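Local coordinates for oxidoreductase, NAD-binding/iron-sulfur cluster-binding protein (Nitratireductor pacificus pht-3B, PDB 6ZY1) that binds cobalamin and two [4Fe-4S] clusters, and probably works as a cobalamin-dependent reductive dehalogenase, at residues I293-E298 and R529-G534; E362-T367 and G471-S476; T504-F509 and K593-N598. All coordinates share one frame; numbering follows the deposited sequence.

Contact 1. Residues I293-E298 and R529-G534; sequences IRRVDE and RPIDFG
One face of the Arg295 guanidinium carries the CG2 methyl of Ile531, 3.5 Å from CZ of Arg295, while at the edge NH1 of Arg295 donates to Arg529 O (2.8 Å) in the carbonyl plane. A bend at chi2 (-80°) steers the Arg295 chain toward this carbonyl. The guanidinium of Arg529 has the backbone of Arg295 and Val296 over one face, and at its edge Arg529 NH1 forms a salt bridge with Asp297 OD1 (2.8 Å); the planes are 47° apart and the hydrogen bond is weak. Arg294 meets Asp532 more obliquely, NH1 to OD2 at 3.0 Å, again a salt bridge with a weak hydrogen bond.

Between these groups Arg295 and Ile531 form a single beta bridge, held by Asp532 N to Arg294 O (2.8 Å) and Val296 N to Pro530 O (2.9 Å). Pro530 N has no hydrogen to give Val296 O, consistent with the pairing going no further on that side.

Asp532 divides its carboxylate, OD2 taking Arg294 and OD1 accepting from Gly534 N in an Asx turn just before helix 535-540. Two backbone bonds thus make the centre, Ile531 packs on Ile293 and Arg295, and the salt bridges involve the more exposed Arg294, Asp297 and Arg529.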
loop_
_atom_site.group_PDB
_atom_site.type_symbol
_atom_site.label_atom_id
_atom_site.label_comp_id
_atom_site.label_asym_id
_atom_site.label_seq_id
_atom_site.Cartn_x
_atom_site.Cartn_y
_atom_site.Cartn_z
ATOM N N ILE A 293 -3.155 -19.321 -10.920
ATOM C CA ILE A 293 -2.270 -19.857 -9.893
ATOM C C ILE A 293 -2.891 -21.118 -9.312
ATOM O O ILE A 293 -4.103 -21.183 -9.073
ATOM C CB ILE A 293 -1.999 -18.803 -8.806
ATOM C CG1 ILE A 293 -1.353 -17.553 -9.420
ATOM C CG2 ILE A 293 -1.127 -19.379 -7.712
ATOM C CD1 ILE A 293 0.021 -17.784 -10.009
ATOM N N ARG A 294 -2.058 -22.132 -9.096
ATOM C CA ARG A 294 -2.528 -23.410 -8.578
ATOM C C ARG A 294 -3.082 -23.271 -7.161
ATOM O O ARG A 294 -2.469 -22.639 -6.294
ATOM C CB ARG A 294 -1.387 -24.423 -8.611
ATOM C CG ARG A 294 -1.803 -25.833 -8.289
ATOM C CD ARG A 294 -0.726 -26.824 -8.686
ATOM N NE ARG A 294 -0.083 -27.410 -7.519
ATOM C CZ ARG A 294 -0.690 -28.251 -6.688
ATOM N NH1 ARG A 294 -0.033 -28.751 -5.645
ATOM N NH2 ARG A 294 -1.961 -28.584 -6.897
ATOM N N ARG A 295 -4.240 -23.878 -6.922
ATOM C CA ARG A 295 -4.895 -23.849 -5.622
ATOM C C ARG A 295 -4.776 -25.199 -4.924
ATOM O O ARG A 295 -4.784 -26.252 -5.564
ATOM C CB ARG A 295 -6.370 -23.489 -5.766
ATOM C CG ARG A 295 -6.618 -22.158 -6.429
ATOM C CD ARG A 295 -6.426 -21.030 -5.448
ATOM N NE ARG A 295 -6.433 -19.736 -6.116
ATOM C CZ ARG A 295 -6.579 -18.580 -5.484
ATOM N NH1 ARG A 295 -6.740 -18.563 -4.167
ATOM N NH2 ARG A 295 -6.570 -17.447 -6.170
ATOM N N VAL A 296 -4.697 -25.162 -3.599
ATOM C CA VAL A 296 -4.643 -26.373 -2.792
ATOM C C VAL A 296 -5.489 -26.164 -1.545
ATOM O O VAL A 296 -5.658 -25.040 -1.065
ATOM C CB VAL A 296 -3.194 -26.759 -2.422
ATOM C CG1 VAL A 296 -2.491 -27.348 -3.626
ATOM C CG2 VAL A 296 -2.432 -25.549 -1.908
ATOM N N ASP A 297 -6.035 -27.267 -1.023
ATOM C CA ASP A 297 -6.936 -27.172 0.120
ATOM C C ASP A 297 -6.201 -26.762 1.386
ATOM O O ASP A 297 -6.782 -26.094 2.246
ATOM C CB ASP A 297 -7.654 -28.501 0.333
ATOM C CG ASP A 297 -8.464 -28.911 -0.870
ATOM O OD1 ASP A 297 -9.436 -28.196 -1.199
ATOM O OD2 ASP A 297 -8.112 -29.932 -1.501
ATOM N N GLU A 298 -4.936 -27.149 1.520
ATOM C CA GLU A 298 -4.123 -26.766 2.659
ATOM C C GLU A 298 -2.893 -26.002 2.189
ATOM O O GLU A 298 -2.423 -26.211 1.068
ATOM C CB GLU A 298 -3.686 -27.994 3.467
ATOM C CG GLU A 298 -4.791 -28.588 4.326
ATOM C CD GLU A 298 -4.359 -29.853 5.035
ATOM O OE1 GLU A 298 -3.724 -30.709 4.384
ATOM O OE2 GLU A 298 -4.645 -29.987 6.245
ATOM N N ARG A 529 -9.031 -20.553 -1.560
ATOM C CA ARG A 529 -8.127 -21.586 -1.080
ATOM C C ARG A 529 -6.678 -21.122 -1.121
ATOM O O ARG A 529 -6.305 -20.260 -1.926
ATOM C CB ARG A 529 -8.253 -22.868 -1.914
ATOM C CG ARG A 529 -9.543 -23.634 -1.711
ATOM C CD ARG A 529 -9.422 -25.050 -2.246
ATOM N NE ARG A 529 -9.283 -25.084 -3.701
ATOM C CZ ARG A 529 -8.908 -26.159 -4.388
ATOM N NH1 ARG A 529 -8.629 -27.282 -3.749
ATOM N NH2 ARG A 529 -8.806 -26.117 -5.709
ATOM N N PRO A 530 -5.826 -21.689 -0.269
ATOM C CA PRO A 530 -4.391 -21.408 -0.363
ATOM C C PRO A 530 -3.865 -21.676 -1.763
ATOM O O PRO A 530 -4.429 -22.463 -2.529
ATOM C CB PRO A 530 -3.778 -22.375 0.654
ATOM C CG PRO A 530 -4.851 -22.569 1.650
ATOM C CD PRO A 530 -6.140 -22.551 0.878
ATOM N N ILE A 531 -2.750 -21.020 -2.083
ATOM C CA ILE A 531 -2.137 -21.119 -3.400
ATOM C C ILE A 531 -0.795 -21.822 -3.285
ATOM O O ILE A 531 -0.163 -21.867 -2.223
ATOM C CB ILE A 531 -1.960 -19.737 -4.065
ATOM C CG1 ILE A 531 -1.175 -18.808 -3.135
ATOM C CG2 ILE A 531 -3.315 -19.151 -4.422
ATOM C CD1 ILE A 531 -0.546 -17.627 -3.832
ATOM N N ASP A 532 -0.354 -22.374 -4.414
ATOM C CA ASP A 532 0.925 -23.077 -4.499
ATOM C C ASP A 532 1.567 -22.715 -5.832
ATOM O O ASP A 532 1.214 -23.285 -6.869
ATOM C CB ASP A 532 0.727 -24.581 -4.362
ATOM C CG ASP A 532 1.989 -25.366 -4.636
ATOM O OD1 ASP A 532 3.077 -24.758 -4.693
ATOM O OD2 ASP A 532 1.889 -26.598 -4.811
ATOM N N PHE A 533 2.502 -21.763 -5.809
ATOM C CA PHE A 533 3.260 -21.418 -7.004
ATOM C C PHE A 533 4.735 -21.799 -6.883
ATOM O O PHE A 533 5.584 -21.214 -7.564
ATOM C CB PHE A 533 3.094 -19.933 -7.347
ATOM C CG PHE A 533 3.528 -18.980 -6.263
ATOM C CD1 PHE A 533 2.667 -18.633 -5.237
ATOM C CD2 PHE A 533 4.776 -18.385 -6.306
ATOM C CE1 PHE A 533 3.061 -17.738 -4.250
ATOM C CE2 PHE A 533 5.174 -17.495 -5.330
ATOM C CZ PHE A 533 4.317 -17.170 -4.298
ATOM N N GLY A 534 5.053 -22.782 -6.046
ATOM C CA GLY A 534 6.397 -23.317 -5.983
ATOM C C GLY A 534 7.387 -22.523 -5.165
ATOM O O GLY A 534 8.591 -22.752 -5.292
HETATM O O HOH W 1 0.803 -22.001 -9.399
#

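Contact 2. Residues E362-T367 and G471-S476; sequences EKLAPT and GYSARS
Ser473 reaches across to the loop 362-367 with its hydroxyl, OG donating to Glu362 O at 2.5 Å, a length short enough to be treated with caution. OG stands anti to the backbone N (chi1 -159°), which turns it to the loop, and it approaches from above the carbonyl plane instead of along a lone pair. The same oxygen also bonds His420, so a small hydroxyl serves well where several polar groups converge.

Leu364 lies next to it. The Leu364 side chain leans over the backbone of Ser473, CD1 of Leu364 coming to 3.8 Å from Ser473 N. The peptide N-H groups of these two residues are joined by one water, which accepts from Leu364 N and from Ser473 N at 2.9 Å each.

Further along, the ring of Pro366 crosses the side chain of Tyr472 at about a right angle, Pro366 CG lying 4.0 Å from Tyr472 CZ. Thr367 brings its methyl, CG2, to 3.3 Å from Gly471 CA, tighter than ordinary van der Waals contact. A chi1 of 71° puts the threonine hydroxyl between its backbone N and carbonyl carbon, where OG1 bonds Arg469 O near the end of helix 445-469.

Gly471 is the C-prime residue of the Schellman motif that ends this helix. Its positive phi suits glycine, and so does the close approach of Thr367 CG2 and of the Ala365 and Pro366 backbone, which leaves this residue little room. The chain then runs into strand 474-477, an outermost strand of its sheet.

Across the segments, then, no backbone pair is hydrogen-bonded directly; a water between Leu364 N and Ser473 N links the two chains, and a doubtfully short hydroxyl contact adds to it.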
loop_
_atom_site.group_PDB
_atom_site.type_symbol
_atom_site.label_atom_id
_atom_site.label_comp_id
_atom_site.label_asym_id
_atom_site.label_seq_id
_atom_site.Cartn_x
_atom_site.Cartn_y
_atom_site.Cartn_z
ATOM N N GLU A 362 -20.139 -6.264 17.615
ATOM C CA GLU A 362 -21.386 -6.911 17.989
ATOM C C GLU A 362 -22.128 -7.388 16.747
ATOM O O GLU A 362 -21.954 -6.854 15.649
ATOM C CB GLU A 362 -22.267 -5.953 18.791
ATOM C CG GLU A 362 -23.035 -4.941 17.937
ATOM C CD GLU A 362 -22.307 -3.609 17.757
ATOM O OE1 GLU A 362 -22.966 -2.631 17.330
ATOM O OE2 GLU A 362 -21.089 -3.537 18.047
ATOM N N LYS A 363 -22.956 -8.414 16.932
ATOM C CA LYS A 363 -23.758 -8.936 15.837
ATOM C C LYS A 363 -24.759 -7.888 15.381
ATOM O O LYS A 363 -25.290 -7.119 16.185
ATOM C CB LYS A 363 -24.489 -10.210 16.257
ATOM C CG LYS A 363 -23.571 -11.384 16.551
ATOM C CD LYS A 363 -22.728 -11.752 15.332
ATOM C CE LYS A 363 -21.742 -12.874 15.651
ATOM N NZ LYS A 363 -20.846 -13.192 14.499
ATOM N N LEU A 364 -25.009 -7.852 14.081
ATOM C CA LEU A 364 -25.957 -6.919 13.505
ATOM C C LEU A 364 -27.124 -7.673 12.887
ATOM O O LEU A 364 -27.018 -8.853 12.531
ATOM C CB LEU A 364 -25.300 -6.033 12.447
ATOM C CG LEU A 364 -24.290 -5.018 12.962
ATOM C CD1 LEU A 364 -23.894 -4.069 11.848
ATOM C CD2 LEU A 364 -24.882 -4.267 14.128
ATOM N N ALA A 365 -28.248 -6.965 12.758
ATOM C CA ALA A 365 -29.442 -7.527 12.145
ATOM C C ALA A 365 -29.446 -7.197 10.662
ATOM O O ALA A 365 -29.344 -6.015 10.304
ATOM C CB ALA A 365 -30.694 -6.976 12.805
ATOM N N PRO A 366 -29.531 -8.193 9.771
ATOM C CA PRO A 366 -29.612 -7.896 8.336
ATOM C C PRO A 366 -30.711 -6.894 8.021
ATOM O O PRO A 366 -31.887 -7.129 8.313
ATOM C CB PRO A 366 -29.891 -9.268 7.719
ATOM C CG PRO A 366 -29.220 -10.206 8.644
ATOM C CD PRO A 366 -29.434 -9.638 10.023
ATOM N N THR A 367 -30.331 -5.772 7.418
ATOM C CA THR A 367 -31.226 -4.640 7.230
ATOM C C THR A 367 -32.047 -4.720 5.951
ATOM O O THR A 367 -32.936 -3.886 5.754
ATOM C CB THR A 367 -30.418 -3.348 7.220
ATOM O OG1 THR A 367 -29.659 -3.287 6.009
ATOM C CG2 THR A 367 -29.462 -3.334 8.391
ATOM N N GLY A 471 -26.507 -4.643 7.238
ATOM C CA GLY A 471 -26.879 -5.397 8.420
ATOM C C GLY A 471 -25.955 -6.541 8.771
ATOM O O GLY A 471 -26.412 -7.545 9.320
ATOM N N TYR A 472 -24.662 -6.418 8.479
ATOM C CA TYR A 472 -23.694 -7.479 8.745
ATOM C C TYR A 472 -22.489 -6.884 9.451
ATOM O O TYR A 472 -21.768 -6.064 8.874
ATOM C CB TYR A 472 -23.277 -8.183 7.453
ATOM C CG TYR A 472 -24.379 -9.029 6.875
ATOM C CD1 TYR A 472 -24.566 -10.341 7.292
ATOM C CD2 TYR A 472 -25.250 -8.510 5.930
ATOM C CE1 TYR A 472 -25.580 -11.119 6.769
ATOM C CE2 TYR A 472 -26.267 -9.278 5.404
ATOM C CZ TYR A 472 -26.428 -10.580 5.825
ATOM O OH TYR A 472 -27.443 -11.342 5.293
ATOM N N SER A 473 -22.273 -7.297 10.697
ATOM C CA SER A 473 -21.173 -6.749 11.471
ATOM C C SER A 473 -19.876 -6.840 10.677
ATOM O O SER A 473 -19.634 -7.808 9.950
ATOM C CB SER A 473 -21.044 -7.486 12.805
ATOM O OG SER A 473 -20.331 -6.702 13.747
ATOM N N ALA A 474 -19.054 -5.804 10.798
ATOM C CA ALA A 474 -17.801 -5.732 10.065
ATOM C C ALA A 474 -16.902 -4.712 10.738
ATOM O O ALA A 474 -17.367 -3.652 11.171
ATOM C CB ALA A 474 -18.024 -5.350 8.598
ATOM N N ARG A 475 -15.619 -5.042 10.827
ATOM C CA ARG A 475 -14.629 -4.137 11.386
ATOM C C ARG A 475 -13.318 -4.322 10.644
ATOM O O ARG A 475 -12.925 -5.451 10.337
ATOM C CB ARG A 475 -14.417 -4.374 12.880
ATOM C CG ARG A 475 -13.451 -3.383 13.484
ATOM C CD ARG A 475 -13.275 -3.589 14.967
ATOM N NE ARG A 475 -12.162 -2.794 15.477
ATOM C CZ ARG A 475 -12.267 -1.537 15.896
ATOM N NH1 ARG A 475 -13.438 -0.915 15.867
ATOM N NH2 ARG A 475 -11.197 -0.898 16.341
ATOM N N SER A 476 -12.643 -3.219 10.362
ATOM C CA SER A 476 -11.366 -3.287 9.675
ATOM C C SER A 476 -10.237 -3.331 10.694
ATOM O O SER A 476 -10.380 -2.888 11.834
ATOM C CB SER A 476 -11.183 -2.098 8.736
ATOM O OG SER A 476 -10.946 -0.906 9.462
HETATM O O HOH W 2 -23.737 -9.417 11.938
HETATM O O HOH W 3 -25.907 -9.794 10.398
#

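Contact 3. Residues T504-F509 and K593-N598; sequences TLLNPF and KMCPWN. With NA (sodium ion), chain G; SF4 (iron/sulfur cluster), chain D.
The contact borders a [4Fe-4S] cluster site of the ferredoxin type, where Leu506 packs against the ligand Cys595 and Trp597, two residues further on. Cys595 SG binds iron FE3 of the cluster at 2.3 Å, its sulfur anti to the backbone N (chi1 180°). The two methyls of Leu506 divide their work: CD1 lies 3.8 Å from Cys595 SG and also touches sulfide S2, while CD2 sits over one face of the indole. That second approach is a CH-pi contact, CD2 of Leu506 being 4.0 Å from the centroid of the Trp597 five-membered ring and 23° off its normal. An aliphatic residue suits this place because it shields sulfur and ring without offering them a competing polar group.

The edge of the indole is used as well. Pro508 O meets it in the ring plane, 3.6 Å from Trp597 CZ3, and CD1 of Trp597 comes to 3.5 Å from sulfide S1. Phe533 and Phe538 stack edge-to-face with the same indole.

Cys595 follows helix 590-594 and precedes Pro596, the Cys-Pro pair familiar in two-cluster ferredoxins, where this cysteine completes the cluster held by a distant CxxCxxC run; here that run supplies Cys539, Cys542 and Cys545. A type I turn from Cys595 to Asn598 follows, and within it Trp597 N donates to Cys595 SG (3.5 Å), a bond that would be expected to draw some charge off the thiolate.

Asn598 O lies 3.0 Å from a sodium ion that three waters also bind, while its ND2 donates to Lys593 O. On the other segment, Asn507 OD1 accepts from Phe509 N in an Asx turn, and Leu505 N donates to the cobalamin.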
loop_
_atom_site.group_PDB
_atom_site.type_symbol
_atom_site.label_atom_id
_atom_site.label_comp_id
_atom_site.label_asym_id
_atom_site.label_seq_id
_atom_site.Cartn_x
_atom_site.Cartn_y
_atom_site.Cartn_z
ATOM N N THR A 504 6.795 -12.027 6.440
ATOM C CA THR A 504 6.212 -11.492 5.219
ATOM C C THR A 504 5.844 -12.657 4.322
ATOM O O THR A 504 6.656 -13.568 4.128
ATOM C CB THR A 504 7.179 -10.567 4.477
ATOM O OG1 THR A 504 7.526 -9.467 5.320
ATOM C CG2 THR A 504 6.533 -10.028 3.229
ATOM N N LEU A 505 4.629 -12.632 3.781
ATOM C CA LEU A 505 4.237 -13.617 2.785
ATOM C C LEU A 505 4.437 -13.044 1.391
ATOM O O LEU A 505 4.367 -11.831 1.180
ATOM C CB LEU A 505 2.790 -14.064 2.983
ATOM C CG LEU A 505 2.643 -15.123 4.080
ATOM C CD1 LEU A 505 2.648 -14.485 5.459
ATOM C CD2 LEU A 505 1.397 -15.955 3.869
ATOM N N LEU A 506 4.715 -13.928 0.442
ATOM C CA LEU A 506 5.181 -13.534 -0.875
ATOM C C LEU A 506 4.142 -13.925 -1.915
ATOM O O LEU A 506 3.729 -15.088 -1.986
ATOM C CB LEU A 506 6.541 -14.173 -1.170
ATOM C CG LEU A 506 7.364 -13.669 -2.349
ATOM C CD1 LEU A 506 8.807 -14.031 -2.120
ATOM C CD2 LEU A 506 6.872 -14.279 -3.646
ATOM N N ASN A 507 3.711 -12.948 -2.701
ATOM C CA ASN A 507 2.701 -13.070 -3.742
ATOM C C ASN A 507 3.363 -13.333 -5.092
ATOM O O ASN A 507 4.418 -12.759 -5.390
ATOM C CB ASN A 507 1.859 -11.802 -3.816
ATOM C CG ASN A 507 0.854 -11.837 -4.940
ATOM O OD1 ASN A 507 1.167 -11.482 -6.075
ATOM N ND2 ASN A 507 -0.362 -12.270 -4.634
ATOM N N PRO A 508 2.776 -14.189 -5.934
ATOM C CA PRO A 508 3.462 -14.567 -7.178
ATOM C C PRO A 508 3.587 -13.428 -8.173
ATOM O O PRO A 508 4.403 -13.528 -9.098
ATOM C CB PRO A 508 2.585 -15.699 -7.732
ATOM C CG PRO A 508 1.227 -15.406 -7.197
ATOM C CD PRO A 508 1.444 -14.811 -5.824
ATOM N N PHE A 509 2.828 -12.350 -8.014
ATOM C CA PHE A 509 2.823 -11.276 -8.999
ATOM C C PHE A 509 3.495 -10.000 -8.521
ATOM O O PHE A 509 4.152 -9.329 -9.318
ATOM C CB PHE A 509 1.388 -10.968 -9.435
ATOM C CG PHE A 509 0.756 -12.073 -10.229
ATOM C CD1 PHE A 509 1.102 -12.268 -11.556
ATOM C CD2 PHE A 509 -0.172 -12.922 -9.652
ATOM C CE1 PHE A 509 0.533 -13.281 -12.292
ATOM C CE2 PHE A 509 -0.741 -13.940 -10.383
ATOM C CZ PHE A 509 -0.388 -14.121 -11.708
ATOM N N LYS A 593 12.691 -5.040 -1.220
ATOM C CA LYS A 593 13.305 -4.476 -2.414
ATOM C C LYS A 593 14.261 -5.463 -3.068
ATOM O O LYS A 593 14.338 -5.534 -4.299
ATOM C CB LYS A 593 14.029 -3.176 -2.060
ATOM C CG LYS A 593 14.871 -2.587 -3.189
ATOM C CD LYS A 593 15.685 -1.405 -2.689
ATOM C CE LYS A 593 16.850 -1.101 -3.614
ATOM N NZ LYS A 593 16.412 -0.377 -4.814
ATOM N N MET A 594 14.995 -6.237 -2.266
ATOM C CA MET A 594 16.039 -7.095 -2.815
ATOM C C MET A 594 15.509 -8.405 -3.382
ATOM O O MET A 594 16.245 -9.096 -4.095
ATOM C CB MET A 594 17.091 -7.398 -1.747
ATOM C CG MET A 594 17.895 -6.187 -1.280
ATOM S SD MET A 594 18.727 -5.322 -2.629
ATOM C CE MET A 594 17.781 -3.814 -2.652
ATOM N N CYS A 595 14.265 -8.763 -3.095
ATOM C CA CYS A 595 13.781 -10.076 -3.482
ATOM C C CYS A 595 13.662 -10.174 -5.000
ATOM O O CYS A 595 13.177 -9.240 -5.647
ATOM C CB CYS A 595 12.430 -10.364 -2.831
ATOM S SG CYS A 595 11.747 -11.967 -3.262
ATOM N N PRO A 596 14.088 -11.292 -5.595
ATOM C CA PRO A 596 13.964 -11.431 -7.054
ATOM C C PRO A 596 12.531 -11.329 -7.540
ATOM O O PRO A 596 12.301 -10.928 -8.687
ATOM C CB PRO A 596 14.560 -12.820 -7.332
ATOM C CG PRO A 596 15.424 -13.125 -6.143
ATOM C CD PRO A 596 14.758 -12.447 -4.974
ATOM N N TRP A 597 11.557 -11.680 -6.701
ATOM C CA TRP A 597 10.155 -11.552 -7.073
ATOM C C TRP A 597 9.689 -10.104 -7.104
ATOM O O TRP A 597 8.593 -9.832 -7.600
ATOM C CB TRP A 597 9.296 -12.367 -6.112
ATOM C CG TRP A 597 9.532 -13.838 -6.235
ATOM C CD1 TRP A 597 10.534 -14.552 -5.656
ATOM C CD2 TRP A 597 8.756 -14.773 -6.994
ATOM N NE1 TRP A 597 10.431 -15.875 -6.004
ATOM C CE2 TRP A 597 9.346 -16.038 -6.824
ATOM C CE3 TRP A 597 7.615 -14.665 -7.797
ATOM C CZ2 TRP A 597 8.838 -17.188 -7.423
ATOM C CZ3 TRP A 597 7.111 -15.809 -8.396
ATOM C CH2 TRP A 597 7.724 -17.053 -8.205
ATOM N N ASN A 598 10.483 -9.178 -6.586
ATOM C CA ASN A 598 10.213 -7.753 -6.720
ATOM C C ASN A 598 10.670 -7.325 -8.110
ATOM O O ASN A 598 11.852 -7.038 -8.325
ATOM C CB ASN A 598 10.942 -6.982 -5.626
ATOM C CG ASN A 598 10.690 -5.500 -5.696
ATOM O OD1 ASN A 598 9.561 -5.069 -5.896
ATOM N ND2 ASN A 598 11.746 -4.707 -5.545
HETATM NA NA NA G . 14.697 -7.504 -7.714
HETATM FE FE1 SF4 D . 14.214 -14.231 0.167
HETATM FE FE2 SF4 D . 14.901 -15.215 -2.262
HETATM FE FE3 SF4 D . 12.724 -13.579 -2.017
HETATM FE FE4 SF4 D . 12.637 -16.104 -1.033
HETATM S S1 SF4 D . 12.845 -15.489 -3.216
HETATM S S2 SF4 D . 11.936 -14.232 0.017
HETATM S S3 SF4 D . 14.786 -16.364 -0.312
HETATM S S4 SF4 D . 14.913 -13.036 -1.633
HETATM O O HOH W 4 14.923 -4.797 -7.191
HETATM O O HOH W 5 14.221 -9.276 -9.676
HETATM O O HOH W 6 14.367 -6.364 -10.068
#

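From the N terminus, the loop at 293-298 makes the longest-range closure, that of contact 1, its partner 529-534 lying 231 residues further on. Inside that span contact 2 closes a shorter loop, joining the connection before helix 376-390 to the end of helix 445-469 and the strand after it; its nearest atoms are about 20 Å from contact 1. Contact 3 opens at 504-509, still within the first loop, and closes at 593-598 beyond it, so contacts 1 and 3 cross. They touch, with Phe533 touching both Pro508 and Trp597 and Ile293 against Phe509, linking the loop after helix 274-278 to the iron-sulfur region. Contact 2 precedes contact 3 in series.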